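Side-chain contacts in phosphorylated carbohydrates phosphatase TM_1254 (Thermotoga maritima msb8, PDB 3KBB), which removes phosphate from sugar phosphates such as erythrose 4-phosphate, fructose 6-phosphate and mannose 6-phosphate, with the help of a divalent metal cation: residues A3-M8 against E151-V156; G10-T15 against L121-Y126; E94-K99 against N210-V215; K102-T107 against L147-R152; A172-S175 against R180-G183. One frame throughout, in Å; residues are numbered along the deposited sequence. Where two conformers were deposited one is given.

Contact 1 (A3-M8 against E151-V156); sequences AVIFDM and ERLNVV
Ala3, at the start of strand 3-7, lies closest in backbone to Val155, their CA atoms 7.4 Å apart, in a contact where strand meets helix end without any hydrogen bond between the two segments. The side chains do the joining, and all of them are apolar. Leu153 is the central piece: its CD1 branch rests on Ala3 CB at 3.8 Å and also reaches Ile5 CG1 at 4.2 Å, while its CD2 branch stays by Ala3 CB at 4.1 Å. With CG anti to the carbonyl carbon (chi1 -74°), both methyls of Leu153 are sent off the last helical turn toward the strand. Ile5 and Leu153 cross obliquely. Beyond the helix, Val155 adds CG2, 4.2 Å from Ala3 CB, so the alanine methyl is held by two residues on a chain that has just turned. That turn is made at Asn154, which leaves the helix with positive phi (52°), a conformation asparagine accepts readily. Alanine suits its position because a small methyl lets helix and strand come close; Leu153 and Ile5 fill the apolar layer beside it. Asp7, the nucleophile by similarity, lies further along the same segment and pairs with Lys140. Helix 144-153 packs on one face of the parallel sheet, where Leu153 also touches Ala104 of strand 102-106 and Ala3 and Val155 both touch Val160 of strand 160-164; Val4 turns to the other face, toward Val96 and Leu212 of helices 89-98 and 208-215.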
# COMPACT_ATOMS: atom_id res chain seq x y z
N ALA A 3 -6.61 11.64 15.28
CA ALA A 3 -6.37 10.38 14.60
C ALA A 3 -5.13 10.42 13.72
O ALA A 3 -4.70 11.49 13.27
CB ALA A 3 -7.59 9.98 13.76
N VAL A 4 -4.59 9.23 13.50
CA VAL A 4 -3.50 9.04 12.54
C VAL A 4 -3.95 7.97 11.53
O VAL A 4 -4.45 6.91 11.93
CB VAL A 4 -2.20 8.60 13.24
CG1 VAL A 4 -1.07 8.37 12.23
CG2 VAL A 4 -1.73 9.67 14.26
N ILE A 5 -3.85 8.29 10.24
CA ILE A 5 -4.28 7.40 9.18
C ILE A 5 -3.07 6.90 8.36
O ILE A 5 -2.24 7.71 7.93
CB ILE A 5 -5.26 8.13 8.22
CG1 ILE A 5 -6.44 8.80 8.99
CG2 ILE A 5 -5.75 7.14 7.19
CD1 ILE A 5 -7.23 9.84 8.16
N PHE A 6 -2.98 5.59 8.13
CA PHE A 6 -1.90 5.01 7.35
C PHE A 6 -2.44 4.41 6.08
O PHE A 6 -3.41 3.64 6.10
CB PHE A 6 -1.22 3.89 8.12
CG PHE A 6 -0.34 4.36 9.24
CD1 PHE A 6 1.06 4.43 9.07
CD2 PHE A 6 -0.89 4.77 10.47
CE1 PHE A 6 1.90 4.86 10.13
CE2 PHE A 6 -0.06 5.20 11.51
CZ PHE A 6 1.33 5.27 11.32
N ASP A 7 -1.77 4.66 4.96
CA ASP A 7 -1.90 3.76 3.81
C ASP A 7 -1.24 2.42 4.15
O ASP A 7 -0.39 2.35 5.06
CB ASP A 7 -1.24 4.39 2.59
CG ASP A 7 -1.55 3.64 1.31
OD1 ASP A 7 -2.64 3.04 1.22
OD2 ASP A 7 -0.68 3.64 0.43
N MSE A 8 -1.64 1.34 3.47
CA MSE A 8 -1.10 0.01 3.81
C MSE A 8 0.15 -0.29 3.00
O MSE A 8 1.27 -0.28 3.54
CB MSE A 8 -2.19 -1.07 3.63
CG MSE A 8 -1.67 -2.37 4.06
SE MSE A 8 -2.98 -3.81 3.82
CE MSE A 8 -3.08 -3.87 1.90
N GLU A 151 -15.28 9.79 8.22
CA GLU A 151 -16.64 9.47 8.68
C GLU A 151 -16.66 8.42 9.75
O GLU A 151 -17.32 8.60 10.78
CB GLU A 151 -17.52 9.05 7.51
CG GLU A 151 -18.99 8.81 7.94
CD GLU A 151 -19.91 8.74 6.76
OE1 GLU A 151 -19.58 7.99 5.82
OE2 GLU A 151 -20.94 9.46 6.77
N ARG A 152 -15.98 7.30 9.50
CA ARG A 152 -15.94 6.20 10.41
C ARG A 152 -15.18 6.56 11.71
O ARG A 152 -15.52 6.08 12.78
CB ARG A 152 -15.32 4.96 9.77
CG ARG A 152 -16.22 4.32 8.65
CD ARG A 152 -15.69 2.93 8.18
NE ARG A 152 -16.49 2.44 7.05
CZ ARG A 152 -16.17 1.46 6.18
NH1 ARG A 152 -15.04 0.75 6.28
NH2 ARG A 152 -17.03 1.16 5.22
N LEU A 153 -14.16 7.42 11.61
CA LEU A 153 -13.44 7.88 12.80
C LEU A 153 -14.23 8.95 13.60
O LEU A 153 -13.96 9.17 14.80
CB LEU A 153 -12.14 8.56 12.35
CG LEU A 153 -10.98 7.71 11.85
CD1 LEU A 153 -9.99 8.65 11.18
CD2 LEU A 153 -10.32 7.01 13.05
N ASN A 154 -15.17 9.59 12.92
CA ASN A 154 -15.87 10.76 13.42
C ASN A 154 -14.91 11.86 13.91
O ASN A 154 -14.96 12.32 15.08
CB ASN A 154 -16.86 10.33 14.51
CG ASN A 154 -17.76 11.44 14.95
OD1 ASN A 154 -18.10 12.34 14.19
ND2 ASN A 154 -18.17 11.37 16.21
N VAL A 155 -13.99 12.24 13.02
CA VAL A 155 -13.00 13.29 13.30
C VAL A 155 -12.91 14.28 12.13
O VAL A 155 -13.19 13.93 10.97
CB VAL A 155 -11.57 12.72 13.68
CG1 VAL A 155 -11.66 11.68 14.76
CG2 VAL A 155 -10.91 12.11 12.45
N VAL A 156 -12.52 15.51 12.43
CA VAL A 156 -12.38 16.57 11.42
C VAL A 156 -11.01 16.44 10.74
O VAL A 156 -10.07 16.00 11.39
CB VAL A 156 -12.51 17.96 12.09
CG1 VAL A 156 -13.87 18.03 12.84
CG2 VAL A 156 -11.43 18.19 13.07

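Contact 2 (G10-T15 against L121-Y126); sequences GVLMDT and LDLEKY
Leu12 and Met13, a selenomethionine, meet Leu123 and Leu121 just after the first strand of this haloacid dehalogenase-like fold, where the family has its near-helical turn, the squiggle. Two pairs carry the contact. Leu123 stretches toward the turn, and its CD1 touches Leu12 not at the branched end but at the root, 4.0 Å from CB; the side chain of Leu12 also touches Leu105, Leu118 and Phe127. In the second pair the chains lie slantwise to each other, with Leu121 CD1 set against the bend of Met13, 3.8 Å from its CB and 3.6 Å from its CG. CG of Met13 sits between backbone N and carbonyl carbon (chi1 72°), and further bends at chi2 (-64°) and chi3 turn the selenium end aside, toward Met8 in one of two conformers, so that end is less certain. Unbranched methionine suits this bent path, and leucines the apolar side facing it, Leu123 buried and Leu121 partly exposed. The turn is closed by Gly10 N to Met13 O, 2.7 Å. Asp122 follows helix 111-120 in a Schellman motif, and its OD2 forms a salt bridge with Lys125 NZ at 2.8 Å, on the syn side and 31° out of the carboxylate plane.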
# COMPACT_ATOMS: atom_id res chain seq x y z
N GLY A 10 3.27 -0.04 0.94
CA GLY A 10 4.28 0.99 0.77
C GLY A 10 4.50 1.82 2.01
O GLY A 10 5.36 2.72 2.02
N VAL A 11 3.74 1.56 3.07
CA VAL A 11 3.96 2.23 4.34
C VAL A 11 4.12 1.17 5.40
O VAL A 11 5.15 1.07 6.02
CB VAL A 11 2.80 3.21 4.71
CG1 VAL A 11 3.07 3.88 6.00
CG2 VAL A 11 2.54 4.23 3.59
N LEU A 12 3.09 0.33 5.60
CA LEU A 12 3.23 -0.70 6.64
C LEU A 12 4.12 -1.88 6.21
O LEU A 12 4.83 -2.48 7.04
CB LEU A 12 1.84 -1.19 7.04
CG LEU A 12 0.83 -0.16 7.56
CD1 LEU A 12 -0.43 -0.96 8.01
CD2 LEU A 12 1.38 0.63 8.70
N MSE A 13 4.06 -2.20 4.92
CA MSE A 13 4.91 -3.20 4.32
C MSE A 13 4.88 -2.96 2.82
O MSE A 13 4.03 -2.22 2.32
CB MSE A 13 4.46 -4.62 4.71
CG MSE A 13 3.18 -5.11 4.08
SE MSE A 13 1.51 -4.15 4.51
CE MSE A 13 1.12 -4.11 2.63
N ASP A 14 5.86 -3.52 2.11
CA ASP A 14 6.03 -3.22 0.68
C ASP A 14 5.92 -4.48 -0.19
O ASP A 14 6.80 -5.35 -0.15
CB ASP A 14 7.40 -2.59 0.41
CG ASP A 14 7.67 -1.34 1.23
OD1 ASP A 14 6.72 -0.65 1.64
OD2 ASP A 14 8.87 -1.05 1.42
N THR A 15 4.86 -4.58 -0.98
CA THR A 15 4.71 -5.77 -1.84
C THR A 15 5.40 -5.60 -3.18
O THR A 15 5.80 -6.61 -3.81
CB THR A 15 3.25 -6.14 -2.11
OG1 THR A 15 2.58 -5.03 -2.76
CG2 THR A 15 2.54 -6.53 -0.79
N LEU A 121 0.95 -10.54 9.27
CA LEU A 121 1.99 -9.69 9.85
C LEU A 121 1.64 -9.23 11.26
O LEU A 121 2.41 -8.52 11.88
CB LEU A 121 2.30 -8.48 8.95
CG LEU A 121 2.87 -8.80 7.56
CD1 LEU A 121 3.08 -7.50 6.80
CD2 LEU A 121 4.17 -9.58 7.66
N ASP A 122 0.49 -9.67 11.76
CA ASP A 122 -0.01 -9.26 13.08
C ASP A 122 -0.04 -7.73 13.27
O ASP A 122 0.39 -7.21 14.30
CB ASP A 122 0.81 -9.94 14.21
CG ASP A 122 0.16 -9.77 15.56
OD1 ASP A 122 -1.08 -9.74 15.63
OD2 ASP A 122 0.90 -9.63 16.56
N LEU A 123 -0.53 -7.01 12.25
CA LEU A 123 -0.65 -5.53 12.31
C LEU A 123 -2.11 -5.13 12.37
O LEU A 123 -2.44 -3.99 12.63
CB LEU A 123 0.02 -4.88 11.09
CG LEU A 123 1.53 -5.03 10.86
CD1 LEU A 123 1.97 -4.40 9.50
CD2 LEU A 123 2.29 -4.42 12.00
N GLU A 124 -3.00 -6.11 12.18
CA GLU A 124 -4.42 -5.83 12.16
C GLU A 124 -4.96 -5.36 13.52
O GLU A 124 -5.83 -4.51 13.60
CB GLU A 124 -5.13 -7.09 11.71
CG GLU A 124 -6.41 -6.88 11.02
CD GLU A 124 -7.01 -8.20 10.70
OE1 GLU A 124 -6.50 -8.85 9.76
OE2 GLU A 124 -7.94 -8.61 11.43
N LYS A 125 -4.41 -5.89 14.60
CA LYS A 125 -4.91 -5.58 15.93
C LYS A 125 -4.80 -4.11 16.38
O LYS A 125 -5.52 -3.67 17.31
CB LYS A 125 -4.17 -6.47 16.94
CG LYS A 125 -2.67 -6.22 16.97
CD LYS A 125 -1.95 -7.14 17.96
CE LYS A 125 -0.49 -6.81 17.96
NZ LYS A 125 0.36 -7.81 18.66
N TYR A 126 -3.93 -3.33 15.75
CA TYR A 126 -3.81 -1.92 16.13
C TYR A 126 -4.93 -0.96 15.75
O TYR A 126 -5.11 0.12 16.36
CB TYR A 126 -2.46 -1.35 15.64
CG TYR A 126 -1.29 -2.13 16.14
CD1 TYR A 126 -0.86 -1.97 17.46
CD2 TYR A 126 -0.66 -3.07 15.33
CE1 TYR A 126 0.21 -2.70 17.93
CE2 TYR A 126 0.44 -3.83 15.82
CZ TYR A 126 0.85 -3.61 17.13
OH TYR A 126 1.91 -4.31 17.65

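Contact 3 (E94-K99 against N210-V215); sequences EFVKSK and NVLKEV
Phe95 and Val96 of helix 89-98 pack against Leu212 and Lys213 of helix 208-215, the axes 10.4 Å apart and running nearly the same way, 20° from parallel. The tight part lies toward the sheet. Val96 CG2 meets Leu212 CD1 at 3.7 Å, and Phe95 CD2 touches Leu212 CB at the same distance, the ring and the leucine chain pointing past one another, each toward the other's helix. Leu212 O comes to the edge of the phenyl ring, 3.7 Å from CE2 and near the ring plane. Toward solvent the packing is looser and carried by lysine methylenes: Lys213 CG lies over one face of Phe95, 4.0 Å from the centroid, a CH-pi contact, and in the conformer given Lys99 CG lies over the opposite face. Phe95 suits this half-buried seam because, with CG anti to its backbone N (chi1 -178°), its ring can fill the groove between the helices, while the aliphatic stem of Lys213 shields it and keeps its ammonium end outward. Ser98 OG closes the helix end on Phe95 O at 2.6 Å, on a lone pair in the carbonyl plane. Val96 and Leu212 both touch Val4, as in the helical layer covering one face of a Rossmann-like alpha/beta/alpha sandwich.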
# COMPACT_ATOMS: atom_id res chain seq x y z
N GLU A 94 2.22 1.36 17.77
CA GLU A 94 2.19 1.27 19.25
C GLU A 94 2.18 2.66 19.89
O GLU A 94 1.44 2.91 20.85
CB GLU A 94 3.37 0.42 19.73
CG GLU A 94 3.20 -1.05 19.48
CD GLU A 94 4.46 -1.83 19.80
OE1 GLU A 94 5.53 -1.19 19.98
OE2 GLU A 94 4.38 -3.08 19.86
N PHE A 95 2.98 3.59 19.36
CA PHE A 95 3.02 4.93 19.91
C PHE A 95 1.68 5.66 19.82
O PHE A 95 1.22 6.28 20.80
CB PHE A 95 4.17 5.76 19.28
CG PHE A 95 4.29 7.15 19.86
CD1 PHE A 95 4.82 7.34 21.14
CD2 PHE A 95 3.86 8.26 19.13
CE1 PHE A 95 4.92 8.64 21.67
CE2 PHE A 95 3.95 9.55 19.63
CZ PHE A 95 4.49 9.74 20.94
N VAL A 96 1.04 5.63 18.64
CA VAL A 96 -0.28 6.28 18.52
C VAL A 96 -1.26 5.72 19.55
O VAL A 96 -2.00 6.48 20.19
CB VAL A 96 -0.91 6.11 17.09
CG1 VAL A 96 -2.24 6.82 17.04
CG2 VAL A 96 0.08 6.69 16.03
N LYS A 97 -1.26 4.40 19.71
CA LYS A 97 -2.19 3.78 20.69
C LYS A 97 -1.84 4.23 22.11
O LYS A 97 -2.74 4.53 22.92
CB LYS A 97 -2.25 2.26 20.57
CG LYS A 97 -2.97 1.77 19.28
CD LYS A 97 -4.18 2.66 18.87
CE LYS A 97 -5.39 2.60 19.85
NZ LYS A 97 -6.43 3.66 19.54
N SER A 98 -0.54 4.34 22.38
CA SER A 98 -0.05 4.81 23.71
C SER A 98 -0.57 6.21 24.06
O SER A 98 -0.67 6.57 25.25
CB SER A 98 1.48 4.78 23.78
OG SER A 98 2.07 5.97 23.21
N LYS A 99 -0.91 7.01 23.04
CA LYS A 99 -1.41 8.37 23.23
C LYS A 99 -2.95 8.45 23.29
O LYS A 99 -3.53 9.53 23.38
CB LYS A 99 -0.88 9.30 22.14
CG LYS A 99 0.65 9.38 22.15
CD LYS A 99 1.18 10.21 23.33
CE LYS A 99 1.75 11.53 22.85
NZ LYS A 99 1.54 12.61 23.89
N ASN A 210 9.46 9.17 14.97
CA ASN A 210 9.87 10.51 15.39
C ASN A 210 8.97 11.64 14.89
O ASN A 210 8.73 12.62 15.61
CB ASN A 210 11.36 10.76 15.06
CG ASN A 210 12.30 9.90 15.90
OD1 ASN A 210 11.95 9.43 16.98
ND2 ASN A 210 13.51 9.71 15.40
N VAL A 211 8.41 11.50 13.69
CA VAL A 211 7.37 12.44 13.28
C VAL A 211 6.21 12.45 14.30
O VAL A 211 5.74 13.51 14.70
CB VAL A 211 6.84 12.16 11.86
CG1 VAL A 211 5.62 13.04 11.58
CG2 VAL A 211 7.94 12.43 10.85
N LEU A 212 5.73 11.27 14.68
CA LEU A 212 4.59 11.22 15.60
C LEU A 212 4.94 11.84 16.95
O LEU A 212 4.13 12.54 17.53
CB LEU A 212 4.06 9.80 15.78
CG LEU A 212 3.54 9.27 14.43
CD1 LEU A 212 3.25 7.78 14.57
CD2 LEU A 212 2.34 10.06 13.98
N LYS A 213 6.17 11.58 17.43
CA LYS A 213 6.61 12.14 18.73
C LYS A 213 6.62 13.69 18.65
O LYS A 213 6.30 14.40 19.61
CB LYS A 213 7.98 11.56 19.11
CG LYS A 213 7.95 10.11 19.51
CD LYS A 213 9.34 9.66 19.95
CE LYS A 213 9.25 8.31 20.65
NZ LYS A 213 10.62 7.86 21.01
N GLU A 214 6.92 14.22 17.47
CA GLU A 214 6.93 15.65 17.23
C GLU A 214 5.51 16.24 17.20
O GLU A 214 5.26 17.28 17.82
CB GLU A 214 7.66 15.95 15.90
CG GLU A 214 7.68 17.45 15.48
CD GLU A 214 7.90 17.66 13.97
OE1 GLU A 214 8.14 16.65 13.23
OE2 GLU A 214 7.80 18.83 13.51
N VAL A 215 4.57 15.57 16.50
CA VAL A 215 3.26 16.20 16.21
C VAL A 215 2.07 15.81 17.11
O VAL A 215 1.05 16.53 17.14
CB VAL A 215 2.84 16.04 14.69
CG1 VAL A 215 3.92 16.59 13.79
CG2 VAL A 215 2.52 14.60 14.34

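Contact 4 (K102-T107 against L147-R152); sequences KLALAT and LLVLER. With SO4 (sulfate ion), chain D.
Arg152, linked through its backbone O and a water to Lys102 NZ, carries the flat group: Leu148 CD2 lies over one face of the guanidinium, 3.6 Å above the plane and off toward the rim, while NH1 bonds to Gln135 OE1. The setting is a Rossmann-like fold, with helix 144-153 laid against strand 102-106 of the parallel sheet; the axes of the two pieces are 9.3 Å apart, their N-to-C directions 153° apart, roughly antiparallel. The direct contact across the segments is apolar. Val149 straddles two alanines on the same side of the strand: CG1 touches Ala104 CB and CG2 touches Ala106 CB, each at 3.7 Å. Its first torsion (chi1 175°) sets one methyl anti to the backbone N and the other anti to the carbonyl carbon, so the pair matches the spacing of alternate strand residues. Alanine suits both places, since a bare methyl lets the helix come near, and beta-branched valine offers a forked end. The strand runs into Thr107, consistent with the second conserved motif of this superfamily, whose hydroxyl may contact substrate phosphate. A sulfate stands there, probably from the crystallisation liquor, and Thr107 OG1 donates to its O1 at 2.7 Å.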
# COMPACT_ATOMS: atom_id res chain seq x y z
N LYS A 102 -6.92 7.71 17.95
CA LYS A 102 -7.49 6.67 17.08
C LYS A 102 -6.54 6.40 15.92
O LYS A 102 -5.84 7.33 15.47
CB LYS A 102 -8.79 7.16 16.49
CG LYS A 102 -9.96 7.10 17.49
CD LYS A 102 -11.21 7.66 16.86
CE LYS A 102 -12.34 7.73 17.86
NZ LYS A 102 -13.61 7.88 17.11
N LEU A 103 -6.54 5.15 15.45
CA LEU A 103 -5.60 4.71 14.42
C LEU A 103 -6.43 4.14 13.30
O LEU A 103 -7.33 3.32 13.57
CB LEU A 103 -4.69 3.62 14.97
CG LEU A 103 -3.37 3.15 14.37
CD1 LEU A 103 -2.51 4.32 13.85
CD2 LEU A 103 -2.54 2.30 15.40
N ALA A 104 -6.17 4.58 12.07
CA ALA A 104 -6.95 4.09 10.95
C ALA A 104 -6.03 3.64 9.82
O ALA A 104 -4.91 4.15 9.67
CB ALA A 104 -7.90 5.13 10.43
N LEU A 105 -6.56 2.72 9.01
CA LEU A 105 -5.89 2.21 7.81
C LEU A 105 -6.76 2.59 6.61
O LEU A 105 -8.00 2.47 6.68
CB LEU A 105 -5.85 0.69 7.88
CG LEU A 105 -5.15 0.22 6.62
CD1 LEU A 105 -3.63 0.24 6.79
CD2 LEU A 105 -5.67 -1.12 6.13
N ALA A 106 -6.15 3.05 5.52
CA ALA A 106 -6.88 3.25 4.28
C ALA A 106 -6.05 2.56 3.18
O ALA A 106 -4.82 2.74 3.10
CB ALA A 106 -7.12 4.73 3.97
N THR A 107 -6.69 1.73 2.37
CA THR A 107 -5.97 1.04 1.31
C THR A 107 -6.86 0.85 0.10
O THR A 107 -8.06 0.62 0.27
CB THR A 107 -5.43 -0.32 1.76
OG1 THR A 107 -4.76 -0.96 0.66
CG2 THR A 107 -6.57 -1.25 2.29
N LEU A 147 -12.60 10.49 2.87
CA LEU A 147 -13.89 10.98 3.45
C LEU A 147 -14.56 9.87 4.28
O LEU A 147 -15.08 10.13 5.38
CB LEU A 147 -14.80 11.52 2.31
CG LEU A 147 -14.28 12.80 1.67
CD1 LEU A 147 -15.05 13.04 0.32
CD2 LEU A 147 -14.37 14.03 2.59
N LEU A 148 -14.52 8.63 3.79
CA LEU A 148 -15.11 7.50 4.53
C LEU A 148 -14.30 7.19 5.80
O LEU A 148 -14.88 6.90 6.87
CB LEU A 148 -15.20 6.26 3.63
CG LEU A 148 -15.92 5.01 4.19
CD1 LEU A 148 -17.30 5.35 4.77
CD2 LEU A 148 -15.98 3.90 3.10
N VAL A 149 -12.96 7.26 5.71
CA VAL A 149 -12.12 7.10 6.91
C VAL A 149 -12.49 8.15 7.97
O VAL A 149 -12.64 7.79 9.16
CB VAL A 149 -10.59 7.18 6.60
CG1 VAL A 149 -9.75 7.12 7.93
CG2 VAL A 149 -10.18 6.01 5.71
N LEU A 150 -12.61 9.42 7.54
CA LEU A 150 -12.99 10.53 8.43
C LEU A 150 -14.36 10.29 9.05
O LEU A 150 -14.56 10.51 10.23
CB LEU A 150 -12.94 11.87 7.72
CG LEU A 150 -11.55 12.32 7.24
CD1 LEU A 150 -11.68 13.56 6.37
CD2 LEU A 150 -10.74 12.59 8.52
N GLU A 151 -15.28 9.79 8.22
CA GLU A 151 -16.64 9.47 8.68
C GLU A 151 -16.66 8.42 9.75
O GLU A 151 -17.32 8.60 10.78
CB GLU A 151 -17.52 9.05 7.51
CG GLU A 151 -18.99 8.81 7.94
CD GLU A 151 -19.91 8.74 6.76
OE1 GLU A 151 -19.58 7.99 5.82
OE2 GLU A 151 -20.94 9.46 6.77
N ARG A 152 -15.98 7.30 9.50
CA ARG A 152 -15.94 6.20 10.41
C ARG A 152 -15.18 6.56 11.71
O ARG A 152 -15.52 6.08 12.78
CB ARG A 152 -15.32 4.96 9.77
CG ARG A 152 -16.22 4.32 8.65
CD ARG A 152 -15.69 2.93 8.18
NE ARG A 152 -16.49 2.44 7.05
CZ ARG A 152 -16.17 1.46 6.18
NH1 ARG A 152 -15.04 0.75 6.28
NH2 ARG A 152 -17.03 1.16 5.22
S SO4 D . -2.75 0.68 -1.11
O1 SO4 D . -2.43 0.30 0.27
O2 SO4 D . -1.53 0.93 -1.87
O3 SO4 D . -3.38 -0.47 -1.82
O4 SO4 D . -3.61 1.91 -1.23
O HOH W 1 -14.21 5.75 15.43

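Contact 5 (A172-S175 against R180-G183); sequences AAKS and RIYG
Ile181 turns CG1 anti to its carbonyl carbon (chi1 -58°) and, extended from there (chi2 162°), drives CD1 into the side of helix 167-175 between Ala173 and Lys174. That single methyl does most of the touching. It stands 3.7 Å from Ala173 CB, and CG1 behind it is still 4.1 Å from the same methyl, so alanine and isoleucine meet along two links of the longer branch. Ile181 CD1 also comes to 3.5 Å from Lys174 N, a close approach of a methyl to the helix backbone. Lys174 completes the grip with its aliphatic stem: CB is 3.9 Å and CD 4.1 Å from Ile181 CD1. The lysine chain crosses that of Ile181 at about a right angle and bends at chi2 (79°) and again near its end, which carries the ammonium group away from Ile181. Each residue type fits its place: a beta-branched isoleucine in the strand, a small alanine facing it, and at the margin a partly exposed lysine whose methylenes pack on the isoleucine. The backbones are nearest at Ala173 and Ile181, 7.5 Å between CA atoms. A short loop after helix 167-175 leads the chain back into strand 181-184, so the contact joins the helix to the second strand of a beta-alpha-beta crossover from strand 160-164. Ala173 also touches Tyr146 of the adjoining helix 144-153, whereas Tyr182 turns to the opposite face, meeting Phe163 and helix 208-215.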
# COMPACT_ATOMS: atom_id res chain seq x y z
N ALA A 172 -5.79 12.36 -2.94
CA ALA A 172 -7.07 11.98 -2.37
C ALA A 172 -7.24 12.55 -0.94
O ALA A 172 -8.30 13.15 -0.61
CB ALA A 172 -7.21 10.46 -2.37
N ALA A 173 -6.19 12.40 -0.12
CA ALA A 173 -6.28 12.90 1.25
C ALA A 173 -6.39 14.43 1.24
O ALA A 173 -7.20 15.00 1.96
CB ALA A 173 -5.07 12.48 2.09
N LYS A 174 -5.60 15.09 0.41
CA LYS A 174 -5.69 16.56 0.30
C LYS A 174 -7.09 17.04 -0.15
O LYS A 174 -7.66 18.00 0.44
CB LYS A 174 -4.63 17.04 -0.69
CG LYS A 174 -4.35 18.54 -0.67
CD LYS A 174 -3.43 18.95 0.51
CE LYS A 174 -3.10 20.46 0.43
NZ LYS A 174 -3.05 20.78 -1.02
N SER A 175 -7.64 16.38 -1.16
CA SER A 175 -8.99 16.70 -1.64
C SER A 175 -10.08 16.46 -0.61
O SER A 175 -11.11 17.15 -0.67
CB SER A 175 -9.32 15.98 -2.95
OG SER A 175 -8.49 16.44 -4.00
N ARG A 180 -2.21 17.73 6.90
CA ARG A 180 -1.01 17.09 7.42
C ARG A 180 -0.76 15.72 6.80
O ARG A 180 -1.10 14.68 7.42
CB ARG A 180 -0.99 17.00 8.94
CG ARG A 180 -1.24 18.31 9.67
CD ARG A 180 -1.00 18.09 11.17
NE ARG A 180 -1.15 19.34 11.90
CZ ARG A 180 -0.14 20.02 12.47
NH1 ARG A 180 1.12 19.56 12.40
NH2 ARG A 180 -0.41 21.15 13.11
N ILE A 181 -0.21 15.72 5.59
CA ILE A 181 0.07 14.49 4.83
C ILE A 181 1.57 14.31 4.68
O ILE A 181 2.24 15.22 4.16
CB ILE A 181 -0.56 14.57 3.42
CG1 ILE A 181 -2.08 14.81 3.54
CG2 ILE A 181 -0.27 13.27 2.61
CD1 ILE A 181 -2.65 15.32 2.25
N TYR A 182 2.10 13.19 5.17
CA TYR A 182 3.52 12.90 5.02
C TYR A 182 3.68 11.91 3.88
O TYR A 182 2.90 10.95 3.77
CB TYR A 182 4.11 12.31 6.30
CG TYR A 182 4.24 13.36 7.39
CD1 TYR A 182 5.45 14.05 7.57
CD2 TYR A 182 3.15 13.73 8.17
CE1 TYR A 182 5.56 15.05 8.53
CE2 TYR A 182 3.24 14.71 9.15
CZ TYR A 182 4.45 15.39 9.32
OH TYR A 182 4.58 16.37 10.28
N GLY A 183 4.67 12.14 3.02
CA GLY A 183 4.93 11.22 1.95
C GLY A 183 5.99 10.22 2.37
O GLY A 183 7.11 10.59 2.73

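In the fold
Contacts 1 and 4 are nearly one place, their centres 3 Å apart: helix 144-153 lies on neighbouring strands of one sheet, and Leu153 O receives Lys102 NZ between them. Contact 5 continues this helical layer with no touch to either. All three are largely buried and mainly apolar, alanine methyls letting the helices near, though a lysine stem edges contact 5 and a water bridge flanks contact 4. Contact 3 belongs to the opposite face and reaches the surface, so lysine stems and an aromatic ring replace the alanines; it meets contact 1 through Val4 and contact 5 through Tyr182. Contact 2, selenomethionine and leucine buried between loops, packs on contact 1 through Phe6 and Val11.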